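Local coordinates for Succinylglutamatedesuccinylase/aspartoacylase (Rhodobacter sphaeroides 2.4.1, PDB 3CDX), which probably hydrolyses amide or ester bonds as a metal-dependent enzyme of a zinc hydrolase family, and here holds a calcium ion, at residues 149-154 with 318-323; 261-264 with 268-271; 280-285 with 290-295. All blocks are in the same frame, centred on the assembly; numbering follows the deposited sequence.

Contact 1 of 3, residues 149-154 with 318-323; sequences HTAGHS and VWFGAG. With CA (calcium ion), chain G.
The alpha carbon of Gly323 lies against the backbone carbonyl oxygen of Ser154, and this pair accounts for about half of the surface that the segments bury in each other. The CA of Gly323 is 3.4 Å from Ser154 O, a CH...O approach rather than a strong bond. Glycine suits the place because a beta carbon here would run into that same oxygen and would also press on His153 O. Ser154 offers only its main chain to Gly323. Its CB points away, and OG hydrogen-bonds instead to the backbone N of Gly37 of the second subunit, so the residue joins a contact within the chain to one between chains.

The second patch is apolar. The methyl of Ala151 meets the ring of Phe320 obliquely, with CB 4.1 Å from CE2. The ring is placed there by CG standing anti to the carbonyl carbon (chi1 -81°). CE1 of Phe320 in turn lies 3.6 Å above the plane of the Trp319 ring, over its centre. These two aromatic residues both face Val335 and form a classic beta bulge, where the strand turns a corner. A small methyl at Ala151 leaves room for the bulky ring in a loop that is itself tightly folded: Thr150 OG1 accepts from Gly152 N (3.1 Å) in an ST turn, and Ser154 N reaches Ala151 O at 2.9 Å.

The same loop begins with His149, whose ND1 binds the calcium ion at 2.3 Å. With His63 and Glu66 it forms the two-histidine, one-glutamate metal site characteristic of the succinylglutamate desuccinylase/aspartoacylase family, where zinc is the usual cofactor.

Contact 2 of 3, residues 261-264 with 268-271; sequences MMVR and AYVM
The ring of Tyr269 is the flat group of this contact, and Val263 meets it obliquely at the phenol end. A single methyl, CG1, does the touching: it lies 3.6 Å from Tyr269 OH, while the ring carbon CE2 is 4.0 Å from Val263 CG1. The two side chains cross at about a right angle, so the methyl presses against the end of the ring instead of running along it. Val335 also packs against this ring, as does Trp38 of the second subunit; a large aromatic group suits a position that packs at once on strand 332-339 and on a neighbouring chain.

Val263 CG1 has a second neighbour in the methyl of Ala268, with CG1 and CB 4.1 Å apart. It can serve both because it stands anti to the backbone N (chi1 174°), which sends it forward to the second segment and leaves CG2 to pack on Trp319. Here the strand 259-271 is broken by a short loop, and the contact spans that break. Val263 and Ala268 are the nearest residues on its two sides, with CA atoms 6.7 Å apart. Both parts of the strand pair with the antiparallel strand 332-339: Met262 bonds through its backbone to Glu338, and Ala268 to Val336. Before the break the chain also runs parallel to strand 186-189, where Val263 bonds to Val189.

No hydrogen bond crosses the gap, and van der Waals packing carries the contact. Branched Val263 is well chosen for a buried place touched also by Val188 and Phe190, whereas the single methyl of Ala268 allows the tyrosine beside it to lean across toward the valine.

Contact 3 of 3, residues 280-285 with 290-295; sequences PTHYVG and TGETAG
Thr281 grips two successive carbonyls of strand 293-298. Its backbone N donates to Ala294 O at 3.0 Å, with an N-H...O angle of 155°, and its hydroxyl OG1 donates to Thr293 O at 2.7 Å. Both donors sit off the carbonyl planes, the amide markedly so. The hydroxyl reaches its acceptor because OG1 is tucked between the backbone N and the carbonyl carbon (chi1 56°), a rotation that also turns CG2 toward the methyl of Thr293; the two CG2 atoms of Thr281 and Thr293 lie 3.9 Å apart. Thr293 keeps its own hydroxyl for Glu309. With an alanine here, Thr293 O would probably lose its hydroxyl donor and a gap would be likely to open beside the Thr293 methyl.

Next to this grip, Pro280 and Gly295 form an antiparallel non-hydrogen-bonded pair with CA atoms only 4.1 Å apart. Glycine fits, since a beta carbon on Gly295 would collide with Pro280 CA. Ala294 and Gly295 both face Leu310 in a classic beta bulge.

Farther along, the side chains of His282 and Glu292 cross at about a right angle, yet the planes of ring and carboxylate are nearly parallel, 7° apart. Glu292 OE2 comes no closer than 3.7 Å to His282 NE2, and takes a weak hydrogen bond from Arg289 N. The ring's ND1 hydrogen-bonds to Glu286 OE1. Two nearby carboxylates could therefore favour a protonated imidazole, though the longer approach would add little binding. Chemically, Thr281's paired donors satisfy two neighbouring carbonyl oxygens and fix the loop against the start of strand 293-298, with histidine and glutamate adding at most a looser electrostatic pull.

In the fold
The three contacts form a compact group, with centres 13 to 14 Å apart, on one side of the chain's centre. Contact 1 joins the metal-bearing loop to strand 316-322, and contacts 2 and 3 are nested in sequence within the loop it closes. Trp319 of contact 1 packs on contact 2, with Trp319 CE3 3.8 Å from Val263 CG2. Contact 1 meets contact 3 through a probable hydrogen bond from Gly285 N to Val318 O, 2.7 Å long. Val270 CG1 and Ala294 CB, 4.1 Å apart, link contacts 2 and 3. Contact 1 alone includes a calcium ligand, His149; the other two lie in the beta-rich part away from the metal.

Contact 1 of 3, residues 149-154 with 318-323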
loop_
_atom_site.group_PDB
_atom_site.type_symbol
_atom_site.label_atom_id
_atom_site.label_comp_id
_atom_site.label_asym_id
_atom_site.label_seq_id
_atom_site.Cartn_x
_atom_site.Cartn_y
_atom_site.Cartn_z
ATOM N N HIS A 149 -10.010 -25.261 -12.557
ATOM C CA HIS A 149 -9.995 -24.464 -11.359
ATOM C C HIS A 149 -9.712 -25.318 -10.127
ATOM O O HIS A 149 -9.725 -26.569 -10.197
ATOM C CB HIS A 149 -11.360 -23.749 -11.209
ATOM C CG HIS A 149 -11.567 -22.651 -12.211
ATOM N ND1 HIS A 149 -11.328 -21.322 -11.925
ATOM C CD2 HIS A 149 -11.946 -22.693 -13.508
ATOM C CE1 HIS A 149 -11.556 -20.588 -12.998
ATOM N NE2 HIS A 149 -11.950 -21.394 -13.971
ATOM N N THR A 150 -9.483 -24.625 -9.008
ATOM C CA THR A 150 -9.465 -25.199 -7.670
ATOM C C THR A 150 -10.033 -24.102 -6.773
ATOM O O THR A 150 -10.370 -23.019 -7.271
ATOM C CB THR A 150 -8.037 -25.534 -7.162
ATOM O OG1 THR A 150 -7.334 -24.313 -6.852
ATOM C CG2 THR A 150 -7.231 -26.343 -8.176
ATOM N N ALA A 151 -10.111 -24.358 -5.464
ATOM C CA ALA A 151 -10.629 -23.336 -4.538
ATOM C C ALA A 151 -9.580 -22.309 -4.095
ATOM O O ALA A 151 -9.887 -21.425 -3.289
ATOM C CB ALA A 151 -11.293 -23.982 -3.346
ATOM N N GLY A 152 -8.355 -22.430 -4.634
ATOM C CA GLY A 152 -7.273 -21.477 -4.393
ATOM C C GLY A 152 -6.945 -21.376 -2.910
ATOM O O GLY A 152 -6.727 -22.403 -2.238
ATOM N N HIS A 153 -6.945 -20.144 -2.401
ATOM C CA HIS A 153 -6.819 -19.879 -0.976
ATOM C C HIS A 153 -8.123 -19.850 -0.180
ATOM O O HIS A 153 -8.078 -19.737 1.043
ATOM C CB HIS A 153 -6.093 -18.545 -0.756
ATOM C CG HIS A 153 -4.669 -18.564 -1.206
ATOM N ND1 HIS A 153 -4.309 -18.427 -2.530
ATOM C CD2 HIS A 153 -3.512 -18.725 -0.518
ATOM C CE1 HIS A 153 -2.992 -18.496 -2.638
ATOM N NE2 HIS A 153 -2.483 -18.644 -1.428
ATOM N N SER A 154 -9.260 -19.967 -0.861
ATOM C CA SER A 154 -10.594 -19.834 -0.256
ATOM C C SER A 154 -11.129 -21.078 0.517
ATOM O O SER A 154 -11.780 -20.957 1.571
ATOM C CB SER A 154 -11.613 -19.427 -1.343
ATOM O OG SER A 154 -11.313 -18.146 -1.891
ATOM N N VAL A 318 -19.156 -33.438 1.840
ATOM C CA VAL A 318 -18.539 -32.114 1.787
ATOM C C VAL A 318 -17.823 -31.950 0.444
ATOM O O VAL A 318 -16.956 -32.741 0.080
ATOM C CB VAL A 318 -17.605 -31.814 3.017
ATOM C CG1 VAL A 318 -17.017 -30.401 2.946
ATOM C CG2 VAL A 318 -18.411 -31.953 4.326
ATOM N N TRP A 319 -18.226 -30.930 -0.304
ATOM C CA TRP A 319 -17.607 -30.653 -1.602
ATOM C C TRP A 319 -16.486 -29.606 -1.478
ATOM O O TRP A 319 -15.365 -29.850 -1.963
ATOM C CB TRP A 319 -18.652 -30.184 -2.603
ATOM C CG TRP A 319 -18.095 -29.870 -3.968
ATOM C CD1 TRP A 319 -17.068 -30.508 -4.621
ATOM C CD2 TRP A 319 -18.523 -28.828 -4.830
ATOM N NE1 TRP A 319 -16.859 -29.939 -5.850
ATOM C CE2 TRP A 319 -17.726 -28.886 -5.990
ATOM C CE3 TRP A 319 -19.514 -27.843 -4.738
ATOM C CZ2 TRP A 319 -17.908 -28.017 -7.059
ATOM C CZ3 TRP A 319 -19.676 -26.954 -5.807
ATOM C CH2 TRP A 319 -18.874 -27.052 -6.947
ATOM N N PHE A 320 -16.846 -28.451 -0.881
ATOM C CA PHE A 320 -15.929 -27.388 -0.435
ATOM C C PHE A 320 -15.883 -27.358 1.074
ATOM O O PHE A 320 -16.927 -27.341 1.736
ATOM C CB PHE A 320 -16.373 -25.993 -0.907
ATOM C CG PHE A 320 -16.003 -25.666 -2.326
ATOM C CD1 PHE A 320 -15.987 -26.637 -3.309
ATOM C CD2 PHE A 320 -15.675 -24.340 -2.690
ATOM C CE1 PHE A 320 -15.623 -26.318 -4.641
ATOM C CE2 PHE A 320 -15.302 -24.024 -4.018
ATOM C CZ PHE A 320 -15.296 -25.020 -4.984
ATOM N N GLY A 321 -14.669 -27.297 1.611
ATOM C CA GLY A 321 -14.452 -27.230 3.053
ATOM C C GLY A 321 -13.660 -26.002 3.411
ATOM O O GLY A 321 -12.876 -25.497 2.579
ATOM N N ALA A 322 -13.853 -25.543 4.642
ATOM C CA ALA A 322 -13.203 -24.337 5.177
ATOM C C ALA A 322 -11.734 -24.196 4.730
ATOM O O ALA A 322 -10.976 -25.163 4.770
ATOM C CB ALA A 322 -13.291 -24.330 6.680
ATOM N N GLY A 323 -11.366 -22.991 4.296
ATOM C CA GLY A 323 -9.993 -22.655 3.886
ATOM C C GLY A 323 -9.253 -22.005 5.039
ATOM O O GLY A 323 -8.696 -22.722 5.890
HETATM CA CA CA G . -11.211 -20.379 -9.818
#

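Contact 2 of 3, residues 261-264 with 268-271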
loop_
_atom_site.group_PDB
_atom_site.type_symbol
_atom_site.label_atom_id
_atom_site.label_comp_id
_atom_site.label_asym_id
_atom_site.label_seq_id
_atom_site.Cartn_x
_atom_site.Cartn_y
_atom_site.Cartn_z
ATOM N N MET A 261 -23.357 -35.569 -8.707
ATOM C CA MET A 261 -23.855 -34.971 -7.520
ATOM C C MET A 261 -24.353 -33.622 -7.939
ATOM O O MET A 261 -24.224 -33.236 -9.116
ATOM C CB MET A 261 -22.713 -34.860 -6.496
ATOM C CG MET A 261 -21.838 -36.139 -6.405
ATOM S SD MET A 261 -22.714 -37.491 -5.493
ATOM C CE MET A 261 -22.699 -36.855 -3.810
ATOM N N MET A 262 -24.888 -32.887 -6.968
ATOM C CA MET A 262 -25.491 -31.620 -7.234
ATOM C C MET A 262 -25.507 -30.771 -5.977
ATOM O O MET A 262 -25.468 -31.284 -4.846
ATOM C CB MET A 262 -26.921 -31.789 -7.838
ATOM C CG MET A 262 -27.994 -32.511 -6.972
ATOM S SD MET A 262 -29.696 -32.614 -7.752
ATOM C CE MET A 262 -30.144 -30.928 -7.898
ATOM N N VAL A 263 -25.553 -29.465 -6.204
ATOM C CA VAL A 263 -25.719 -28.481 -5.186
ATOM C C VAL A 263 -26.858 -27.587 -5.667
ATOM O O VAL A 263 -26.740 -26.952 -6.722
ATOM C CB VAL A 263 -24.438 -27.611 -5.000
ATOM C CG1 VAL A 263 -24.730 -26.493 -4.017
ATOM C CG2 VAL A 263 -23.255 -28.464 -4.502
ATOM N N ARG A 264 -27.953 -27.532 -4.912
ATOM C CA ARG A 264 -29.103 -26.737 -5.356
ATOM C C ARG A 264 -29.792 -25.892 -4.274
ATOM O O ARG A 264 -30.491 -24.935 -4.606
ATOM C CB ARG A 264 -30.117 -27.607 -6.119
ATOM N N ALA A 268 -27.625 -26.187 1.596
ATOM C CA ALA A 268 -26.309 -26.808 1.240
ATOM C C ALA A 268 -25.059 -26.038 1.721
ATOM O O ALA A 268 -24.003 -26.616 1.855
ATOM C CB ALA A 268 -26.221 -27.040 -0.268
ATOM N N TYR A 269 -25.198 -24.745 1.979
ATOM C CA TYR A 269 -24.106 -23.876 2.426
ATOM C C TYR A 269 -24.138 -23.651 3.934
ATOM O O TYR A 269 -25.160 -23.190 4.490
ATOM C CB TYR A 269 -24.227 -22.516 1.733
ATOM C CG TYR A 269 -24.143 -22.631 0.235
ATOM C CD1 TYR A 269 -22.956 -22.342 -0.431
ATOM C CD2 TYR A 269 -25.237 -23.054 -0.515
ATOM C CE1 TYR A 269 -22.861 -22.458 -1.805
ATOM C CE2 TYR A 269 -25.153 -23.174 -1.911
ATOM C CZ TYR A 269 -23.962 -22.870 -2.535
ATOM O OH TYR A 269 -23.838 -22.997 -3.894
ATOM N N VAL A 270 -23.037 -23.968 4.605
ATOM C CA VAL A 270 -22.887 -23.584 5.990
ATOM C C VAL A 270 -22.198 -22.249 5.998
ATOM O O VAL A 270 -21.051 -22.126 5.568
ATOM C CB VAL A 270 -22.070 -24.597 6.816
ATOM C CG1 VAL A 270 -22.112 -24.217 8.317
ATOM C CG2 VAL A 270 -22.579 -25.993 6.542
ATOM N N MET A 271 -22.900 -21.251 6.503
ATOM C CA MET A 271 -22.415 -19.887 6.487
ATOM C C MET A 271 -21.912 -19.444 7.872
ATOM O O MET A 271 -22.487 -19.800 8.900
ATOM C CB MET A 271 -23.539 -18.979 5.996
ATOM C CG MET A 271 -24.117 -19.392 4.609
ATOM S SD MET A 271 -23.037 -19.216 3.183
ATOM C CE MET A 271 -22.785 -17.449 3.113
#

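Contact 3 of 3, residues 280-285 with 290-295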
loop_
_atom_site.group_PDB
_atom_site.type_symbol
_atom_site.label_atom_id
_atom_site.label_comp_id
_atom_site.label_asym_id
_atom_site.label_seq_id
_atom_site.Cartn_x
_atom_site.Cartn_y
_atom_site.Cartn_z
ATOM N N PRO A 280 -13.350 -26.807 11.967
ATOM C CA PRO A 280 -14.270 -27.736 11.333
ATOM C C PRO A 280 -14.300 -29.105 12.026
ATOM O O PRO A 280 -13.371 -29.460 12.769
ATOM C CB PRO A 280 -13.683 -27.899 9.937
ATOM C CG PRO A 280 -12.167 -27.734 10.151
ATOM C CD PRO A 280 -12.053 -26.710 11.247
ATOM N N THR A 281 -15.374 -29.852 11.778
ATOM C CA THR A 281 -15.489 -31.232 12.196
ATOM C C THR A 281 -15.176 -32.210 11.087
ATOM O O THR A 281 -14.882 -33.360 11.378
ATOM C CB THR A 281 -16.925 -31.568 12.750
ATOM O OG1 THR A 281 -17.910 -31.239 11.778
ATOM C CG2 THR A 281 -17.211 -30.798 13.983
ATOM N N HIS A 282 -15.231 -31.777 9.824
ATOM C CA HIS A 282 -14.992 -32.663 8.653
ATOM C C HIS A 282 -14.208 -31.989 7.555
ATOM O O HIS A 282 -14.291 -30.748 7.413
ATOM C CB HIS A 282 -16.327 -33.093 8.013
ATOM C CG HIS A 282 -17.143 -33.976 8.897
ATOM N ND1 HIS A 282 -17.007 -35.347 8.898
ATOM C CD2 HIS A 282 -18.056 -33.683 9.851
ATOM C CE1 HIS A 282 -17.821 -35.869 9.800
ATOM N NE2 HIS A 282 -18.472 -34.880 10.393
ATOM N N TYR A 283 -13.504 -32.800 6.754
ATOM C CA TYR A 283 -12.894 -32.352 5.499
ATOM C C TYR A 283 -13.736 -32.650 4.291
ATOM O O TYR A 283 -14.638 -33.498 4.351
ATOM C CB TYR A 283 -11.551 -33.032 5.258
ATOM C CG TYR A 283 -10.510 -32.713 6.281
ATOM C CD1 TYR A 283 -10.290 -31.382 6.700
ATOM C CD2 TYR A 283 -9.737 -33.733 6.839
ATOM C CE1 TYR A 283 -9.316 -31.083 7.648
ATOM C CE2 TYR A 283 -8.762 -33.452 7.787
ATOM C CZ TYR A 283 -8.546 -32.141 8.182
ATOM O OH TYR A 283 -7.568 -31.890 9.121
ATOM N N VAL A 284 -13.401 -32.005 3.170
ATOM C CA VAL A 284 -14.026 -32.333 1.885
ATOM C C VAL A 284 -13.952 -33.828 1.623
ATOM O O VAL A 284 -12.970 -34.485 2.023
ATOM C CB VAL A 284 -13.435 -31.512 0.694
ATOM C CG1 VAL A 284 -13.680 -30.031 0.983
ATOM C CG2 VAL A 284 -11.950 -31.817 0.448
ATOM N N GLY A 285 -14.992 -34.371 0.987
ATOM C CA GLY A 285 -15.013 -35.798 0.667
ATOM C C GLY A 285 -15.671 -36.625 1.751
ATOM O O GLY A 285 -15.946 -37.814 1.575
ATOM N N THR A 290 -27.599 -33.941 8.198
ATOM C CA THR A 290 -28.284 -32.711 8.536
ATOM C C THR A 290 -28.467 -32.622 10.061
ATOM O O THR A 290 -28.686 -33.635 10.734
ATOM C CB THR A 290 -29.627 -32.598 7.734
ATOM O OG1 THR A 290 -30.159 -31.259 7.826
ATOM C CG2 THR A 290 -30.657 -33.619 8.205
ATOM N N GLY A 291 -28.323 -31.426 10.604
ATOM C CA GLY A 291 -28.456 -31.219 12.035
ATOM C C GLY A 291 -27.217 -31.500 12.873
ATOM O O GLY A 291 -27.139 -31.070 14.028
ATOM N N GLU A 292 -26.248 -32.202 12.297
ATOM C CA GLU A 292 -25.026 -32.468 13.019
ATOM C C GLU A 292 -24.000 -31.319 12.944
ATOM O O GLU A 292 -24.049 -30.477 12.048
ATOM C CB GLU A 292 -24.447 -33.811 12.589
ATOM C CG GLU A 292 -23.453 -33.796 11.429
ATOM C CD GLU A 292 -23.048 -35.230 11.036
ATOM O OE1 GLU A 292 -23.682 -36.177 11.586
ATOM O OE2 GLU A 292 -22.116 -35.422 10.214
ATOM N N THR A 293 -23.084 -31.303 13.909
ATOM C CA THR A 293 -22.111 -30.222 14.088
ATOM C C THR A 293 -21.139 -30.091 12.908
ATOM O O THR A 293 -20.489 -31.056 12.515
ATOM C CB THR A 293 -21.365 -30.361 15.438
ATOM O OG1 THR A 293 -22.335 -30.328 16.493
ATOM C CG2 THR A 293 -20.396 -29.193 15.673
ATOM N N ALA A 294 -21.092 -28.891 12.324
ATOM C CA ALA A 294 -20.165 -28.614 11.207
ATOM C C ALA A 294 -18.816 -28.061 11.715
ATOM O O ALA A 294 -17.772 -28.252 11.054
ATOM C CB ALA A 294 -20.799 -27.676 10.174
ATOM N N GLY A 295 -18.846 -27.442 12.895
ATOM C CA GLY A 295 -17.667 -26.860 13.535
ATOM C C GLY A 295 -18.105 -25.712 14.406
ATOM O O GLY A 295 -19.304 -25.546 14.636
#